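Local coordinates for Non-structural protein 5 (Modoc virus, PDB 2WA2) that probably methylates the viral RNA cap at guanine N7 and ribose 2'-O positions, using bound S-adenosylmethionine as methyl donor, at residues K22-Q27 against Q249-M254; A72-R77 against Y230-I235. The protein carries 4 engineered substitutions. All coordinates share one frame; numbering follows the deposited sequence.

Both contacts tie an early helix to the last part of the chain, and along the sequence interaction 2 is nested inside the loop that interaction 1 closes. Interaction 2 belongs to the Rossmann-like methyltransferase core, where helix 66-76 packs on strand 229-232; the side chain of Tyr-230 lies about 7 Å from the bound S-adenosylmethionine. Interaction 1 is peripheral, pairing helix 14-27 with helix 239-254, its centre about 21 Å from that of the chain against about 10 Å for interaction 2. The two centres are about 25 Å apart and the nearest atoms about 10 Å, so they do not touch. Strand 229-232 and helix 239-254 are consecutive elements, linking the two regions.

Interaction 1 (K22-Q27 against Q249-M254)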
loop_
_atom_site.group_PDB
_atom_site.type_symbol
_atom_site.label_atom_id
_atom_site.label_comp_id
_atom_site.label_asym_id
_atom_site.label_seq_id
_atom_site.Cartn_x
_atom_site.Cartn_y
_atom_site.Cartn_z
ATOM N N LYS A 22 5.205 -16.101 -7.857
ATOM C CA LYS A 22 4.548 -16.590 -6.634
ATOM C C LYS A 22 4.822 -18.086 -6.362
ATOM O O LYS A 22 5.086 -18.495 -5.222
ATOM C CB LYS A 22 3.049 -16.358 -6.706
ATOM C CG LYS A 22 2.319 -16.639 -5.392
ATOM C CD LYS A 22 2.555 -15.482 -4.423
ATOM C CE LYS A 22 1.808 -15.663 -3.182
ATOM N NZ LYS A 22 2.064 -14.525 -2.239
ATOM N N ARG A 23 4.691 -18.892 -7.402
ATOM C CA ARG A 23 4.849 -20.349 -7.266
ATOM C C ARG A 23 6.305 -20.662 -6.940
ATOM O O ARG A 23 6.599 -21.481 -6.063
ATOM C CB ARG A 23 4.380 -21.050 -8.533
ATOM C CG ARG A 23 2.846 -21.165 -8.583
ATOM C CD ARG A 23 2.339 -22.048 -9.744
ATOM N NE ARG A 23 0.920 -22.334 -9.514
ATOM C CZ ARG A 23 0.034 -22.757 -10.424
ATOM N NH1 ARG A 23 0.377 -22.949 -11.704
ATOM N NH2 ARG A 23 -1.226 -22.974 -10.043
ATOM N N LYS A 24 7.215 -19.938 -7.583
ATOM C CA LYS A 24 8.647 -20.080 -7.268
ATOM C C LYS A 24 8.971 -19.618 -5.845
ATOM O O LYS A 24 9.706 -20.279 -5.122
ATOM C CB LYS A 24 9.511 -19.326 -8.299
ATOM C CG LYS A 24 9.515 -20.001 -9.681
ATOM C CD LYS A 24 10.369 -19.269 -10.726
ATOM C CE LYS A 24 11.830 -19.322 -10.420
ATOM N NZ LYS A 24 12.427 -20.528 -10.971
ATOM N N LEU A 25 8.391 -18.501 -5.436
ATOM C CA LEU A 25 8.572 -18.020 -4.079
ATOM C C LEU A 25 8.170 -19.092 -3.080
ATOM O O LEU A 25 8.921 -19.338 -2.117
ATOM C CB LEU A 25 7.761 -16.734 -3.829
ATOM C CG LEU A 25 7.972 -16.061 -2.466
ATOM C CD1 LEU A 25 9.351 -15.425 -2.272
ATOM C CD2 LEU A 25 6.797 -15.080 -2.192
ATOM N N ASN A 26 6.984 -19.686 -3.287
ATOM C CA ASN A 26 6.437 -20.692 -2.382
ATOM C C ASN A 26 7.239 -21.996 -2.344
ATOM O O ASN A 26 7.055 -22.815 -1.416
ATOM C CB ASN A 26 4.988 -21.006 -2.739
ATOM C CG ASN A 26 4.023 -19.880 -2.388
ATOM O OD1 ASN A 26 4.341 -18.957 -1.628
ATOM N ND2 ASN A 26 2.834 -19.938 -2.988
ATOM N N GLN A 27 8.094 -22.209 -3.343
ATOM C CA GLN A 27 8.984 -23.379 -3.373
ATOM C C GLN A 27 10.254 -23.191 -2.545
ATOM O O GLN A 27 10.970 -24.159 -2.289
ATOM C CB GLN A 27 9.310 -23.785 -4.825
ATOM C CG GLN A 27 8.117 -24.439 -5.540
ATOM C CD GLN A 27 8.445 -24.893 -6.974
ATOM O OE1 GLN A 27 9.406 -24.424 -7.587
ATOM N NE2 GLN A 27 7.634 -25.800 -7.500
ATOM N N GLN A 249 12.136 -8.249 -12.542
ATOM C CA GLN A 249 13.163 -7.953 -11.553
ATOM C C GLN A 249 13.212 -8.971 -10.410
ATOM O O GLN A 249 14.287 -9.438 -10.043
ATOM C CB GLN A 249 12.942 -6.554 -10.991
ATOM C CG GLN A 249 13.913 -6.166 -9.905
ATOM C CD GLN A 249 13.356 -5.031 -9.059
ATOM O OE1 GLN A 249 12.231 -5.108 -8.541
ATOM N NE2 GLN A 249 14.123 -3.978 -8.931
ATOM N N LEU A 250 12.047 -9.271 -9.832
ATOM C CA LEU A 250 11.964 -10.201 -8.707
ATOM C C LEU A 250 12.339 -11.623 -9.124
ATOM O O LEU A 250 12.936 -12.332 -8.349
ATOM C CB LEU A 250 10.570 -10.178 -8.066
ATOM C CG LEU A 250 10.153 -8.834 -7.439
ATOM C CD1 LEU A 250 8.805 -9.008 -6.796
ATOM C CD2 LEU A 250 11.228 -8.373 -6.413
ATOM N N LEU A 251 11.995 -12.018 -10.346
ATOM C CA LEU A 251 12.410 -13.337 -10.879
ATOM C C LEU A 251 13.911 -13.437 -11.097
ATOM O O LEU A 251 14.514 -14.425 -10.695
ATOM C CB LEU A 251 11.691 -13.660 -12.186
ATOM C CG LEU A 251 10.195 -13.928 -12.020
ATOM C CD1 LEU A 251 9.505 -13.954 -13.392
ATOM C CD2 LEU A 251 9.988 -15.247 -11.286
ATOM N N LYS A 252 14.496 -12.421 -11.736
ATOM C CA LYS A 252 15.964 -12.342 -11.913
ATOM C C LYS A 252 16.653 -12.424 -10.557
ATOM O O LYS A 252 17.643 -13.091 -10.411
ATOM C CB LYS A 252 16.372 -11.032 -12.618
ATOM C CG LYS A 252 17.888 -10.799 -12.694
ATOM C CD LYS A 252 18.248 -9.332 -13.048
ATOM C CE LYS A 252 19.676 -9.219 -13.647
ATOM N NZ LYS A 252 19.640 -9.221 -15.178
ATOM N N ARG A 253 16.132 -11.729 -9.552
ATOM C CA ARG A 253 16.757 -11.793 -8.237
ATOM C C ARG A 253 16.722 -13.187 -7.623
ATOM O O ARG A 253 17.539 -13.515 -6.758
ATOM C CB ARG A 253 16.144 -10.775 -7.284
ATOM C CG ARG A 253 16.564 -9.355 -7.601
ATOM C CD ARG A 253 15.911 -8.347 -6.679
ATOM N NE ARG A 253 16.276 -6.989 -7.062
ATOM C CZ ARG A 253 15.897 -5.908 -6.397
ATOM N NH1 ARG A 253 15.118 -6.011 -5.321
ATOM N NH2 ARG A 253 16.291 -4.718 -6.813
ATOM N N MET A 254 15.776 -14.006 -8.061
ATOM C CA MET A 254 15.662 -15.350 -7.515
ATOM C C MET A 254 16.628 -16.297 -8.252
ATOM O O MET A 254 17.018 -17.320 -7.705
ATOM C CB MET A 254 14.202 -15.832 -7.545
ATOM C CG MET A 254 13.768 -16.688 -6.356
ATOM S SD MET A 254 12.146 -17.444 -6.635
ATOM C CE MET A 254 11.710 -16.514 -8.099
#
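Met-254 of helix 239-254 reaches to Lys-24 of helix 14-27, in a helix-helix contact between N-terminal and C-terminal parts of the methyltransferase domain. The short segments run roughly the same way, 33° apart, with axes 10.9 Å from each other at closest approach. At that separation long side chains have to bridge the gap, and just 153 Å² is buried.

The contact is apolar, with no hydrogen bond between the segments. Met-254 lies obliquely across the aliphatic part of Lys-24, its SD 3.6 Å from Lys-24 CB. Folding of the methionine at its last bond (chi3 -11°) turns the methyl group back alongside the lysine chain, and Met-254 CE also meets Lys-24 CE at 3.6 Å. Leu-251, one turn before Met-254, crosses the lysine chain at about a right angle; its CD2 branch does the touching, 4.1 Å from Lys-24 CD.

Leu-251 also rests on Leu-17, Ile-20 and Trp-21 of helix 14-27, while Tyr-36 of helix 30-38 touches both Leu-25 and Met-254 and its OH bonds to the carbonyl oxygen of Leu-250. Leu-25 meets the methionine through its backbone: Leu-25 N is 4.1 Å from Met-254 SD, a van der Waals approach to the sulfur.

Interaction 2 (A72-R77 against Y230-I235); sequences AWIDER and YFVSGI
Ile-74 of helix 66-76 faces Val-232 of strand 229-232, their CA atoms 8.5 Å apart, while Arg-77 comes level with Gly-234 in the turn after the strand. Helix-on-sheet packing of this kind belongs to the Rossmann-like methyltransferase fold. No hydrogen bond joins the segments.

The two branches of Ile-74 divide the work. CD1 ends over one face of the Tyr-230 ring in a CH-pi contact, 4.2 Å from the ring centroid and 26° off the normal. It sits toward the root of the ring, with Tyr-230 CG 3.8 Å from Ile-74 CD1. The other branch, CG2, meets Val-232 CG1 at 3.9 Å. With CG1 anti to the carbonyl carbon (chi1 -62°) and the chain extended beyond it, the isoleucine can reach both strand residues. Farther along, Ile-235 brings CD1 to 4.2 Å from the carbonyl oxygen of Arg-77. The arginine guanidinium turns back over the Trp-73 indole, with Trp-73 NE1 beneath the centre of its plane.

Tyr-230 OH is hydrogen-bonded to Asp-155 OD1, which probably steadies the ring. Cys-190 of strand 188-193 touches both Ile-74 and Val-232, and Ile-217 of strand 215-217 packs against Val-232 and Ile-235, placing the contact between helix 66-76 and the antiparallel end of the sheet.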
loop_
_atom_site.group_PDB
_atom_site.type_symbol
_atom_site.label_atom_id
_atom_site.label_comp_id
_atom_site.label_asym_id
_atom_site.label_seq_id
_atom_site.Cartn_x
_atom_site.Cartn_y
_atom_site.Cartn_z
ATOM N N ALA A 72 7.791 7.398 3.672
ATOM C CA ALA A 72 8.779 8.492 3.534
ATOM C C ALA A 72 9.418 8.499 2.142
ATOM O O ALA A 72 9.590 9.565 1.531
ATOM C CB ALA A 72 9.869 8.425 4.664
ATOM N N TRP A 73 9.750 7.298 1.648
ATOM C CA TRP A 73 10.289 7.120 0.315
ATOM C C TRP A 73 9.326 7.614 -0.751
ATOM O O TRP A 73 9.723 8.385 -1.626
ATOM C CB TRP A 73 10.668 5.657 0.059
ATOM C CG TRP A 73 11.468 5.452 -1.215
ATOM C CD1 TRP A 73 12.842 5.415 -1.325
ATOM C CD2 TRP A 73 10.953 5.282 -2.548
ATOM N NE1 TRP A 73 13.199 5.213 -2.643
ATOM C CE2 TRP A 73 12.066 5.138 -3.413
ATOM C CE3 TRP A 73 9.656 5.240 -3.098
ATOM C CZ2 TRP A 73 11.926 4.944 -4.801
ATOM C CZ3 TRP A 73 9.516 5.033 -4.480
ATOM C CH2 TRP A 73 10.659 4.897 -5.319
ATOM N N ILE A 74 8.074 7.157 -0.697
ATOM C CA ILE A 74 7.039 7.600 -1.625
ATOM C C ILE A 74 6.841 9.128 -1.551
ATOM O O ILE A 74 6.662 9.791 -2.584
ATOM C CB ILE A 74 5.701 6.892 -1.346
ATOM C CG1 ILE A 74 5.853 5.363 -1.547
ATOM C CG2 ILE A 74 4.539 7.530 -2.183
ATOM C CD1 ILE A 74 4.652 4.562 -1.075
ATOM N N ASP A 75 6.870 9.667 -0.331
ATOM C CA ASP A 75 6.613 11.101 -0.125
ATOM C C ASP A 75 7.726 11.928 -0.752
ATOM O O ASP A 75 7.452 12.913 -1.447
ATOM C CB ASP A 75 6.486 11.418 1.361
ATOM C CG ASP A 75 6.147 12.873 1.626
ATOM O OD1 ASP A 75 5.540 13.536 0.751
ATOM O OD2 ASP A 75 6.495 13.344 2.726
ATOM N N GLU A 76 8.966 11.509 -0.510
ATOM C CA GLU A 76 10.154 12.211 -1.011
ATOM C C GLU A 76 10.280 12.113 -2.519
ATOM O O GLU A 76 10.894 12.971 -3.145
ATOM C CB GLU A 76 11.427 11.688 -0.319
ATOM C CG GLU A 76 11.795 12.475 0.963
ATOM C CD GLU A 76 12.086 11.605 2.193
ATOM O OE1 GLU A 76 12.960 10.707 2.126
ATOM O OE2 GLU A 76 11.446 11.847 3.247
ATOM N N ARG A 77 9.705 11.073 -3.109
ATOM C CA ARG A 77 9.686 10.935 -4.564
ATOM C C ARG A 77 8.574 11.754 -5.212
ATOM O O ARG A 77 8.484 11.794 -6.438
ATOM C CB ARG A 77 9.525 9.470 -4.980
ATOM C CG ARG A 77 10.624 8.555 -4.492
ATOM C CD ARG A 77 11.884 8.677 -5.334
ATOM N NE ARG A 77 13.129 8.385 -4.614
ATOM C CZ ARG A 77 13.300 8.430 -3.292
ATOM N NH1 ARG A 77 12.306 8.753 -2.469
ATOM N NH2 ARG A 77 14.492 8.152 -2.790
ATOM N N TYR A 230 2.357 0.408 -5.020
ATOM C CA TYR A 230 1.572 1.469 -4.402
ATOM C C TYR A 230 0.882 2.319 -5.443
ATOM O O TYR A 230 1.533 2.849 -6.339
ATOM C CB TYR A 230 2.393 2.304 -3.433
ATOM C CG TYR A 230 2.641 1.514 -2.166
ATOM C CD1 TYR A 230 1.754 1.611 -1.088
ATOM C CD2 TYR A 230 3.722 0.641 -2.070
ATOM C CE1 TYR A 230 1.958 0.867 0.080
ATOM C CE2 TYR A 230 3.927 -0.130 -0.898
ATOM C CZ TYR A 230 3.028 0.000 0.159
ATOM O OH TYR A 230 3.189 -0.767 1.302
ATOM N N PHE A 231 -0.437 2.408 -5.349
ATOM C CA PHE A 231 -1.201 3.203 -6.301
ATOM C C PHE A 231 -1.212 4.609 -5.721
ATOM O O PHE A 231 -1.763 4.834 -4.626
ATOM C CB PHE A 231 -2.624 2.635 -6.481
ATOM C CG PHE A 231 -3.508 3.450 -7.395
ATOM C CD1 PHE A 231 -3.189 3.614 -8.749
ATOM C CD2 PHE A 231 -4.695 4.028 -6.911
ATOM C CE1 PHE A 231 -4.015 4.364 -9.607
ATOM C CE2 PHE A 231 -5.542 4.783 -7.769
ATOM C CZ PHE A 231 -5.193 4.966 -9.109
ATOM N N VAL A 232 -0.603 5.546 -6.464
ATOM C CA VAL A 232 -0.285 6.869 -5.929
ATOM C C VAL A 232 -0.786 8.001 -6.863
ATOM O O VAL A 232 -0.877 7.829 -8.089
ATOM C CB VAL A 232 1.249 7.023 -5.626
ATOM C CG1 VAL A 232 1.779 6.021 -4.544
ATOM C CG2 VAL A 232 2.086 6.883 -6.912
ATOM N N SER A 233 -1.139 9.139 -6.273
ATOM C CA SER A 233 -1.668 10.261 -7.027
ATOM C C SER A 233 -0.572 11.086 -7.711
ATOM O O SER A 233 -0.852 11.708 -8.724
ATOM C CB SER A 233 -2.511 11.176 -6.118
ATOM O OG SER A 233 -1.817 11.450 -4.930
ATOM N N GLY A 234 0.647 11.083 -7.154
ATOM C CA GLY A 234 1.706 12.035 -7.546
ATOM C C GLY A 234 2.497 11.647 -8.787
ATOM O O GLY A 234 3.125 12.508 -9.441
ATOM N N ILE A 235 2.471 10.361 -9.120
ATOM C CA ILE A 235 3.229 9.844 -10.257
ATOM C C ILE A 235 2.238 9.249 -11.251
ATOM O O ILE A 235 1.384 8.456 -10.861
ATOM C CB ILE A 235 4.304 8.825 -9.783
ATOM C CG1 ILE A 235 5.312 9.549 -8.878
ATOM C CG2 ILE A 235 5.001 8.110 -10.997
ATOM C CD1 ILE A 235 6.252 8.665 -8.063
#